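Local coordinates for protein plantazolicin methyltransferase BamL (PDB 5DLY) that probably transfers methyl groups from S-adenosyl-L-methionine to the amino end of the desmethyl precursor of the antibiotic plantazolicin, at residues E34-S39 and T172-E177; R41-E46 and Q238-T243; I66-G71 and Q94-A99. One frame throughout, in Å; residues are numbered along the deposited sequence.

Interaction 1: E34-S39 and T172-E177; sequences ERETSS and TAQSRE. With 5D7 (prop-2-en-1-yl 2-[(1S)-1-amino-4-carbamimidamidobutyl]-1,3-thiazole-4-carboxylate), chain B.
Arg35 and Gln174 meet flat on: the guanidinium and the side-chain amide lie 5° from parallel, and Gln174 CD sits 3.4 Å from Arg35 CZ, over the centre of the guanidinium face. The two side chains point at one another, Arg35 from helix 23-56 and Gln174 from the loop. Beyond CG the glutamine is extended (chi2 -176°), which carries its amide right across the group, while the arginine runs straight through chi2 and bends only at chi3. With Gln174 NE2 over Arg35 NE, two donors are stacked and cannot bond each other; their hydrogens serve partners elsewhere. Arg35 NE points in its own plane to Glu36 OE2 at 2.8 Å, a nearly straight salt bridge on the anti side of the carboxylate, tilted about 30° out of its plane, and Arg35 NH2 makes a weak, bent bond to Thr172 O at 3.0 Å. NH2 also forms a salt bridge with Glu178, whose carboxylate accepts a hydrogen bond from the backbone N of Gln174.

The contact joins the long helix 23-56, which packs against the central sheet of the Rossmann-like methyltransferase fold, to the loop leading into helix 176-187, where Ser175 is the N-cap residue. Beside the stack, the carboxylate of Glu36 runs alongside the Thr172 side chain, the two pointing opposite ways, with Thr172 CG2 3.6 Å from Glu36 OE1. That oxygen is paired with Lys250, and Thr172 OG1 is hydrogen-bonded to the Tyr32 hydroxyl. One water donates to Glu36 OE2 and Thr172 O and accepts from Gln174 NE2. Elsewhere on the helix, Thr37 CG2 packs 3.5 Å from C6 of the bound thiazole substrate analogue.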
loop_
_atom_site.group_PDB
_atom_site.type_symbol
_atom_site.label_atom_id
_atom_site.label_comp_id
_atom_site.label_asym_id
_atom_site.label_seq_id
_atom_site.Cartn_x
_atom_site.Cartn_y
_atom_site.Cartn_z
ATOM N N GLU A 34 13.686 -4.984 -0.320
ATOM C CA GLU A 34 14.047 -5.410 1.028
ATOM C C GLU A 34 14.997 -4.433 1.715
ATOM O O GLU A 34 14.845 -4.148 2.903
ATOM C CB GLU A 34 14.650 -6.817 1.003
ATOM C CG GLU A 34 13.629 -7.900 0.717
ATOM C CD GLU A 34 12.694 -8.141 1.882
ATOM O OE1 GLU A 34 11.499 -7.794 1.765
ATOM O OE2 GLU A 34 13.161 -8.665 2.916
ATOM N N ARG A 35 15.966 -3.912 0.965
ATOM C CA ARG A 35 16.969 -3.003 1.521
ATOM C C ARG A 35 16.409 -1.614 1.821
ATOM O O ARG A 35 16.742 -1.006 2.841
ATOM C CB ARG A 35 18.166 -2.886 0.568
ATOM C CG ARG A 35 19.339 -2.093 1.125
ATOM C CD ARG A 35 20.441 -1.888 0.091
ATOM N NE ARG A 35 20.079 -0.900 -0.934
ATOM C CZ ARG A 35 20.025 -1.145 -2.243
ATOM N NH1 ARG A 35 20.331 -2.344 -2.736
ATOM N NH2 ARG A 35 19.684 -0.170 -3.078
ATOM N N GLU A 36 15.556 -1.116 0.931
ATOM C CA GLU A 36 15.169 0.288 0.971
ATOM C C GLU A 36 13.742 0.550 1.453
ATOM O O GLU A 36 13.440 1.667 1.881
ATOM C CB GLU A 36 15.387 0.944 -0.400
ATOM C CG GLU A 36 16.819 0.888 -0.931
ATOM C CD GLU A 36 17.813 1.783 -0.198
ATOM O OE1 GLU A 36 17.409 2.642 0.616
ATOM O OE2 GLU A 36 19.028 1.631 -0.437
ATOM N N THR A 37 12.871 -0.458 1.381
ATOM C CA THR A 37 11.460 -0.255 1.739
ATOM C C THR A 37 10.987 -1.013 2.981
ATOM O O THR A 37 9.875 -0.786 3.458
ATOM C CB THR A 37 10.485 -0.525 0.548
ATOM O OG1 THR A 37 10.272 -1.930 0.364
ATOM C CG2 THR A 37 11.004 0.076 -0.751
ATOM N N SER A 38 11.810 -1.916 3.510
ATOM C CA SER A 38 11.349 -2.751 4.622
ATOM C C SER A 38 11.017 -1.948 5.878
ATOM O O SER A 38 10.050 -2.268 6.554
ATOM C CB SER A 38 12.331 -3.882 4.936
ATOM O OG SER A 38 13.604 -3.375 5.270
ATOM N N SER A 39 11.788 -0.902 6.185
ATOM C CA SER A 39 11.556 -0.166 7.431
ATOM C C SER A 39 10.275 0.665 7.418
ATOM O O SER A 39 9.697 0.925 8.475
ATOM C CB SER A 39 12.770 0.684 7.849
ATOM O OG SER A 39 12.997 1.769 6.967
ATOM N N THR A 172 18.933 6.213 -4.301
ATOM C CA THR A 172 19.146 4.974 -3.552
ATOM C C THR A 172 19.496 3.765 -4.425
ATOM O O THR A 172 19.772 2.681 -3.907
ATOM C CB THR A 172 17.929 4.638 -2.685
ATOM O OG1 THR A 172 16.741 4.792 -3.469
ATOM C CG2 THR A 172 17.874 5.571 -1.481
ATOM N N ALA A 173 19.494 3.954 -5.743
ATOM C CA ALA A 173 19.930 2.901 -6.658
ATOM C C ALA A 173 21.436 2.706 -6.491
ATOM O O ALA A 173 22.178 3.678 -6.354
ATOM C CB ALA A 173 19.587 3.264 -8.095
ATOM N N GLN A 174 21.874 1.450 -6.484
ATOM C CA GLN A 174 23.288 1.122 -6.259
ATOM C C GLN A 174 23.894 0.407 -7.468
ATOM O O GLN A 174 25.072 0.055 -7.469
ATOM C CB GLN A 174 23.449 0.273 -4.991
ATOM C CG GLN A 174 22.971 0.955 -3.711
ATOM C CD GLN A 174 23.220 0.137 -2.453
ATOM O OE1 GLN A 174 23.586 -1.041 -2.517
ATOM N NE2 GLN A 174 23.015 0.764 -1.295
ATOM N N SER A 175 23.082 0.211 -8.499
ATOM C CA SER A 175 23.518 -0.446 -9.733
ATOM C C SER A 175 22.726 0.070 -10.928
ATOM O O SER A 175 21.675 0.691 -10.768
ATOM C CB SER A 175 23.360 -1.964 -9.611
ATOM O OG SER A 175 21.989 -2.325 -9.613
ATOM N N ARG A 176 23.220 -0.204 -12.133
ATOM C CA ARG A 176 22.514 0.199 -13.342
ATOM C C ARG A 176 21.160 -0.511 -13.447
ATOM O O ARG A 176 20.192 0.080 -13.924
ATOM C CB ARG A 176 23.377 -0.070 -14.581
ATOM C CG ARG A 176 22.817 0.428 -15.902
ATOM C CD ARG A 176 23.461 -0.293 -17.081
ATOM N NE ARG A 176 23.024 -1.687 -17.197
ATOM C CZ ARG A 176 23.541 -2.707 -16.511
ATOM N NH1 ARG A 176 24.521 -2.506 -15.634
ATOM N NH2 ARG A 176 23.071 -3.932 -16.687
ATOM N N GLU A 177 21.094 -1.758 -12.973
ATOM C CA GLU A 177 19.835 -2.512 -12.959
ATOM C C GLU A 177 18.809 -1.868 -12.011
ATOM O O GLU A 177 17.648 -1.681 -12.388
ATOM C CB GLU A 177 20.068 -3.984 -12.600
ATOM C CG GLU A 177 20.853 -4.776 -13.640
ATOM C CD GLU A 177 22.362 -4.695 -13.456
ATOM O OE1 GLU A 177 22.846 -4.007 -12.529
ATOM O OE2 GLU A 177 23.082 -5.333 -14.254
HETATM O O9 5D7 B . 8.924 2.632 -1.874
HETATM C C6 5D7 B . 9.781 2.634 -2.744
HETATM O O7 5D7 B . 10.870 3.580 -2.714
HETATM C C8 5D7 B . 10.926 4.633 -1.748
HETATM C C2 5D7 B . 9.761 1.649 -3.852
HETATM N N3 5D7 B . 8.911 0.587 -3.861
HETATM C C4 5D7 B . 9.019 -0.222 -4.925
HETATM S S5 5D7 B . 10.276 0.379 -5.958
HETATM C C1 5D7 B . 10.637 1.727 -4.945
HETATM C CA 5D7 B . 8.284 -1.456 -5.274
HETATM N N 5D7 B . 7.490 -1.839 -4.113
HETATM C CB 5D7 B . 7.389 -1.265 -6.507
HETATM C CG 5D7 B . 6.597 0.046 -6.565
HETATM C CD 5D7 B . 5.304 -0.187 -7.331
HETATM N NE 5D7 B . 4.618 1.086 -7.507
HETATM C CZ 5D7 B . 4.768 1.983 -8.483
HETATM N NH2 5D7 B . 4.086 3.044 -8.472
HETATM N NH1 5D7 B . 5.577 1.769 -9.442
HETATM C C3 5D7 B . 12.142 5.475 -2.038
HETATM C C5 5D7 B . 12.826 6.040 -1.062
HETATM O O HOH W 1 21.311 2.971 -1.472
#

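Interaction 2: R41-E46 and Q238-T243; sequences RSISIE and QDALRT
The methyl group of Ala240 faces helix 23-56 between two side chains one turn apart, with Ala240 CB 3.8 Å from Glu46 CG and 3.9 Å from Ser42 OG. Ile43 lies beside this pair. Ile43 CD1 meets Leu241 CD2 at 3.8 Å, the two branched chains crossing at about a right angle. Ile43 CG1 lies 4.3 Å from Ala240 CB, a looser approach. Ile43 leaves its helix at a slant to the neighbour, but with CG1 anti to its carbonyl carbon (chi1 -66°) and the chain then extended, the terminal methyl is brought onto the leucine. Alanine at the point of nearest approach lets the backbones come close: the CA atoms of Ile43 and Ala240 are 5.7 Å apart.

A single water spans the polar margin, 2.7 Å from Ser42 OG and donating a 2.8 Å hydrogen bond to Ala240 O. That carbonyl belongs to the last turn of helix 235-241, which is giving way to an inverse gamma turn centred on Arg242; across this end the guanidinium of Arg242 closes a salt bridge back to Asp239.

Farther out, the Glu46 chain bends at chi2, and its OE2 is bonded to the hydroxyl of Tyr76 on helix 72-80, whose side chain also touches Ser42. Ile43 in turn packs on Gln251 of helix 245-253. The seam therefore joins two helices by small apolar surfaces, with no direct hydrogen bond between the segments, and its one polar link depends on the water.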
loop_
_atom_site.group_PDB
_atom_site.type_symbol
_atom_site.label_atom_id
_atom_site.label_comp_id
_atom_site.label_asym_id
_atom_site.label_seq_id
_atom_site.Cartn_x
_atom_site.Cartn_y
_atom_site.Cartn_z
ATOM N N ARG A 41 7.534 -0.385 6.100
ATOM C CA ARG A 41 6.436 -1.343 6.248
ATOM C C ARG A 41 5.730 -1.219 7.605
ATOM O O ARG A 41 4.508 -1.041 7.661
ATOM C CB ARG A 41 6.963 -2.768 6.038
ATOM C CG ARG A 41 6.007 -3.694 5.321
ATOM C CD ARG A 41 6.763 -4.650 4.400
ATOM N NE ARG A 41 7.827 -5.373 5.097
ATOM C CZ ARG A 41 8.898 -5.916 4.516
ATOM N NH1 ARG A 41 9.092 -5.829 3.205
ATOM N NH2 ARG A 41 9.790 -6.550 5.262
ATOM N N SER A 42 6.491 -1.296 8.700
ATOM C CA SER A 42 5.891 -1.209 10.028
ATOM C C SER A 42 5.270 0.157 10.283
ATOM O O SER A 42 4.268 0.256 10.986
ATOM C CB SER A 42 6.890 -1.541 11.141
ATOM O OG SER A 42 7.945 -0.598 11.191
ATOM N N ILE A 43 5.877 1.209 9.738
ATOM C CA ILE A 43 5.300 2.546 9.885
ATOM C C ILE A 43 3.942 2.663 9.187
ATOM O O ILE A 43 2.971 3.151 9.774
ATOM C CB ILE A 43 6.288 3.636 9.452
ATOM C CG1 ILE A 43 7.460 3.635 10.425
ATOM C CG2 ILE A 43 5.618 5.006 9.399
ATOM C CD1 ILE A 43 8.673 4.364 9.905
ATOM N N SER A 44 3.858 2.172 7.954
ATOM C CA SER A 44 2.588 2.175 7.243
ATOM C C SER A 44 1.520 1.334 7.934
ATOM O O SER A 44 0.370 1.760 8.018
ATOM C CB SER A 44 2.780 1.712 5.809
ATOM O OG SER A 44 3.620 2.616 5.120
ATOM N N ILE A 45 1.910 0.157 8.432
ATOM C CA ILE A 45 0.968 -0.724 9.139
ATOM C C ILE A 45 0.471 -0.065 10.430
ATOM O O ILE A 45 -0.735 -0.004 10.682
ATOM C CB ILE A 45 1.589 -2.105 9.452
ATOM C CG1 ILE A 45 1.915 -2.864 8.153
ATOM C CG2 ILE A 45 0.666 -2.905 10.370
ATOM C CD1 ILE A 45 2.866 -4.038 8.341
ATOM N N GLU A 46 1.396 0.453 11.238
ATOM C CA GLU A 46 0.982 1.083 12.489
ATOM C C GLU A 46 0.161 2.347 12.255
ATOM O O GLU A 46 -0.655 2.732 13.103
ATOM C CB GLU A 46 2.179 1.357 13.412
ATOM C CG GLU A 46 2.907 0.104 13.903
ATOM C CD GLU A 46 2.037 -0.864 14.706
ATOM O OE1 GLU A 46 0.966 -0.472 15.204
ATOM O OE2 GLU A 46 2.431 -2.042 14.840
ATOM N N GLN A 238 4.442 5.187 17.628
ATOM C CA GLN A 238 5.665 5.762 18.192
ATOM C C GLN A 238 6.807 4.747 18.200
ATOM O O GLN A 238 7.916 5.057 17.757
ATOM C CB GLN A 238 5.426 6.257 19.617
ATOM C CG GLN A 238 4.475 7.431 19.737
ATOM C CD GLN A 238 4.140 7.746 21.184
ATOM O OE1 GLN A 238 4.686 7.136 22.109
ATOM N NE2 GLN A 238 3.237 8.688 21.384
ATOM N N ASP A 239 6.534 3.541 18.699
ATOM C CA ASP A 239 7.537 2.475 18.777
ATOM C C ASP A 239 8.108 2.106 17.402
ATOM O O ASP A 239 9.310 1.873 17.271
ATOM C CB ASP A 239 6.963 1.233 19.473
ATOM C CG ASP A 239 6.766 1.431 20.975
ATOM O OD1 ASP A 239 7.287 2.420 21.542
ATOM O OD2 ASP A 239 6.079 0.585 21.593
ATOM N N ALA A 240 7.245 2.067 16.385
ATOM C CA ALA A 240 7.662 1.757 15.016
ATOM C C ALA A 240 8.584 2.835 14.454
ATOM O O ALA A 240 9.503 2.541 13.683
ATOM C CB ALA A 240 6.451 1.571 14.109
ATOM N N LEU A 241 8.342 4.080 14.854
ATOM C CA LEU A 241 9.144 5.202 14.370
ATOM C C LEU A 241 10.500 5.255 15.080
ATOM O O LEU A 241 11.476 5.797 14.549
ATOM C CB LEU A 241 8.377 6.525 14.527
ATOM C CG LEU A 241 7.217 6.761 13.549
ATOM C CD1 LEU A 241 6.166 7.698 14.125
ATOM C CD2 LEU A 241 7.708 7.280 12.202
ATOM N N ARG A 242 10.555 4.659 16.266
ATOM C CA ARG A 242 11.775 4.599 17.058
ATOM C C ARG A 242 12.604 3.406 16.591
ATOM O O ARG A 242 12.657 2.366 17.255
ATOM C CB ARG A 242 11.427 4.464 18.542
ATOM C CG ARG A 242 12.480 5.009 19.496
ATOM C CD ARG A 242 12.841 4.013 20.591
ATOM N NE ARG A 242 11.700 3.614 21.417
ATOM C CZ ARG A 242 11.030 2.471 21.290
ATOM N NH1 ARG A 242 11.366 1.584 20.358
ATOM N NH2 ARG A 242 10.010 2.215 22.099
ATOM N N THR A 243 13.236 3.555 15.434
ATOM C CA THR A 243 14.023 2.476 14.843
ATOM C C THR A 243 15.523 2.793 14.866
ATOM O O THR A 243 15.950 3.737 15.542
ATOM C CB THR A 243 13.521 2.122 13.422
ATOM O OG1 THR A 243 14.197 0.951 12.945
ATOM C CG2 THR A 243 13.733 3.285 12.438
HETATM O O HOH W 2 9.795 -0.186 13.052
#

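Interaction 3: I66-G71 and Q94-A99; sequences IGCGQG and QAISSA. With SAH (S-adenosyl-L-homocysteine), chain C.
Gln70 lays its side chain along helix 93-101. Gln70 CB rests 4.1 Å from Ser98 CB, and CG lies equally near that same carbon. The chain then bends at chi2 (75°), swinging the amide back along the helix so that Gln70 NE2 comes within 4.1 Å of Ala95 CB. At the tip OE1 turns away from this helix and takes a hydrogen bond from the side-chain amide of Gln72. The backbone of Gln70 is closer still: Gln70 O receives a CA-H...O contact from Ala99, at 3.4 Å from Ala99 CA.

This is the glycine-rich loop of a Rossmann-like methyltransferase, leading from strand 62-66 to helix 72-80 through a type II' turn from Cys68 to Gly71. Gly67 O accepts a 2.7 Å hydrogen bond from the amino N of S-adenosyl-L-homocysteine, while Gly69 CA passes 3.7 Å from ribose O3' of the ligand. Asp90, a residue of the cofactor site, receives the backbone N-H of Gly69. On the other flank Cys68 SG meets Ile96 CD1 at 3.7 Å, and both residues continue onto Phe108. Gly71 comes against Ala99, and Ala99 CB lies 3.9 Å from Gly71 N.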
loop_
_atom_site.group_PDB
_atom_site.type_symbol
_atom_site.label_atom_id
_atom_site.label_comp_id
_atom_site.label_asym_id
_atom_site.label_seq_id
_atom_site.Cartn_x
_atom_site.Cartn_y
_atom_site.Cartn_z
ATOM N N ILE A 66 -3.337 -6.249 -0.332
ATOM C CA ILE A 66 -3.360 -6.325 -1.805
ATOM C C ILE A 66 -1.936 -6.240 -2.359
ATOM O O ILE A 66 -1.216 -5.303 -2.055
ATOM C CB ILE A 66 -4.237 -5.194 -2.413
ATOM C CG1 ILE A 66 -5.671 -5.202 -1.832
ATOM C CG2 ILE A 66 -4.238 -5.254 -3.939
ATOM C CD1 ILE A 66 -6.484 -6.456 -2.101
ATOM N N GLY A 67 -1.532 -7.218 -3.167
ATOM C CA GLY A 67 -0.140 -7.275 -3.632
ATOM C C GLY A 67 0.770 -7.627 -2.474
ATOM O O GLY A 67 1.750 -6.922 -2.210
ATOM N N CYS A 68 0.450 -8.731 -1.803
ATOM C CA CYS A 68 1.039 -9.071 -0.506
ATOM C C CYS A 68 2.477 -9.580 -0.568
ATOM O O CYS A 68 3.075 -9.812 0.467
ATOM C CB CYS A 68 0.161 -10.099 0.212
ATOM S SG CYS A 68 0.007 -11.658 -0.677
ATOM N N GLY A 69 3.012 -9.783 -1.776
ATOM C CA GLY A 69 4.378 -10.280 -1.920
ATOM C C GLY A 69 4.556 -11.596 -1.191
ATOM O O GLY A 69 3.668 -12.445 -1.214
ATOM N N GLN A 70 5.687 -11.724 -0.504
ATOM C CA GLN A 70 6.081 -12.952 0.192
ATOM C C GLN A 70 5.463 -13.041 1.597
ATOM O O GLN A 70 5.871 -13.870 2.415
ATOM C CB GLN A 70 7.614 -13.046 0.257
ATOM C CG GLN A 70 8.312 -12.992 -1.105
ATOM C CD GLN A 70 8.337 -11.589 -1.717
ATOM O OE1 GLN A 70 8.299 -10.584 -1.004
ATOM N NE2 GLN A 70 8.415 -11.517 -3.048
ATOM N N GLY A 71 4.473 -12.193 1.864
ATOM C CA GLY A 71 3.713 -12.225 3.119
ATOM C C GLY A 71 4.266 -11.478 4.322
ATOM O O GLY A 71 3.764 -11.662 5.428
ATOM N N GLN A 94 5.377 -17.362 -7.301
ATOM C CA GLN A 94 6.563 -17.493 -6.460
ATOM C C GLN A 94 6.384 -16.765 -5.137
ATOM O O GLN A 94 6.785 -17.267 -4.087
ATOM C CB GLN A 94 7.809 -16.975 -7.175
ATOM C CG GLN A 94 9.110 -17.284 -6.435
ATOM C CD GLN A 94 10.238 -16.320 -6.770
ATOM O OE1 GLN A 94 10.456 -15.966 -7.933
ATOM N NE2 GLN A 94 10.968 -15.891 -5.746
ATOM N N ALA A 95 5.780 -15.579 -5.186
ATOM C CA ALA A 95 5.536 -14.808 -3.973
ATOM C C ALA A 95 4.571 -15.548 -3.051
ATOM O O ALA A 95 4.804 -15.647 -1.843
ATOM C CB ALA A 95 5.004 -13.431 -4.324
ATOM N N ILE A 96 3.492 -16.076 -3.630
ATOM C CA ILE A 96 2.452 -16.745 -2.848
ATOM C C ILE A 96 2.933 -18.079 -2.260
ATOM O O ILE A 96 2.592 -18.406 -1.120
ATOM C CB ILE A 96 1.144 -16.922 -3.658
ATOM C CG1 ILE A 96 0.484 -15.551 -3.923
ATOM C CG2 ILE A 96 0.175 -17.878 -2.963
ATOM C CD1 ILE A 96 0.088 -14.793 -2.664
ATOM N N SER A 97 3.728 -18.829 -3.026
ATOM C CA SER A 97 4.330 -20.054 -2.492
ATOM C C SER A 97 5.233 -19.752 -1.285
ATOM O O SER A 97 5.199 -20.484 -0.290
ATOM C CB SER A 97 5.083 -20.824 -3.579
ATOM O OG SER A 97 5.517 -22.079 -3.074
ATOM N N SER A 98 6.015 -18.673 -1.368
ATOM C CA SER A 98 6.839 -18.207 -0.238
ATOM C C SER A 98 6.008 -17.816 0.986
ATOM O O SER A 98 6.326 -18.206 2.110
ATOM C CB SER A 98 7.726 -17.030 -0.645
ATOM O OG SER A 98 8.689 -17.414 -1.607
ATOM N N ALA A 99 4.947 -17.043 0.763
ATOM C CA ALA A 99 4.030 -16.649 1.830
ATOM C C ALA A 99 3.378 -17.848 2.521
ATOM O O ALA A 99 3.260 -17.876 3.751
ATOM C CB ALA A 99 2.968 -15.701 1.282
HETATM N N SAH C . 2.722 -4.811 -0.745
HETATM C CA SAH C . 4.159 -5.174 -0.973
HETATM C CB SAH C . 4.551 -4.848 -2.411
HETATM C CG SAH C . 5.433 -5.955 -2.993
HETATM S SD SAH C . 6.121 -5.508 -4.565
HETATM C C SAH C . 5.038 -4.402 -0.029
HETATM O O SAH C . 4.563 -3.752 0.894
HETATM O OXT SAH C . 6.262 -4.388 -0.159
HETATM C "C5'" SAH C . 4.692 -5.405 -5.604
HETATM C "C4'" SAH C . 3.832 -6.662 -5.574
HETATM O "O4'" SAH C . 2.599 -6.408 -6.263
HETATM C "C3'" SAH C . 4.482 -7.839 -6.301
HETATM O "O3'" SAH C . 4.597 -8.967 -5.412
HETATM C "C2'" SAH C . 3.563 -8.113 -7.486
HETATM O "O2'" SAH C . 3.466 -9.486 -7.875
HETATM C "C1'" SAH C . 2.237 -7.595 -6.955
HETATM N N9 SAH C . 1.221 -7.284 -7.986
HETATM C C8 SAH C . 1.400 -6.559 -9.111
HETATM N N7 SAH C . 0.251 -6.479 -9.818
HETATM C C5 SAH C . -0.686 -7.153 -9.130
HETATM C C6 SAH C . -2.110 -7.452 -9.332
HETATM N N6 SAH C . -2.734 -6.974 -10.424
HETATM N N1 SAH C . -2.743 -8.190 -8.382
HETATM C C2 SAH C . -2.088 -8.654 -7.297
HETATM N N3 SAH C . -0.774 -8.415 -7.043
HETATM C C4 SAH C . -0.043 -7.688 -7.927
#

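Interactions 1 and 2 share helix 23-56, which meets the loop before helix 176-187 through 34-39 and the end of helix 235-241 through 41-46; a weak, long ion pair between Glu34 and Arg41 connects them along it. Interaction 3 touches neither and is nested in sequence inside the loops that both close. It is the buried one, tight backbone and small-residue packing beside S-adenosyl-L-homocysteine, whereas the other two are partly buried. Their chemistry differs too: interaction 1, nearer the surface, relies on charge, a planar stack and a water, with Thr37 reaching the substrate analogue; interaction 2 is mainly apolar, with water at its margin, away from both bound ligands.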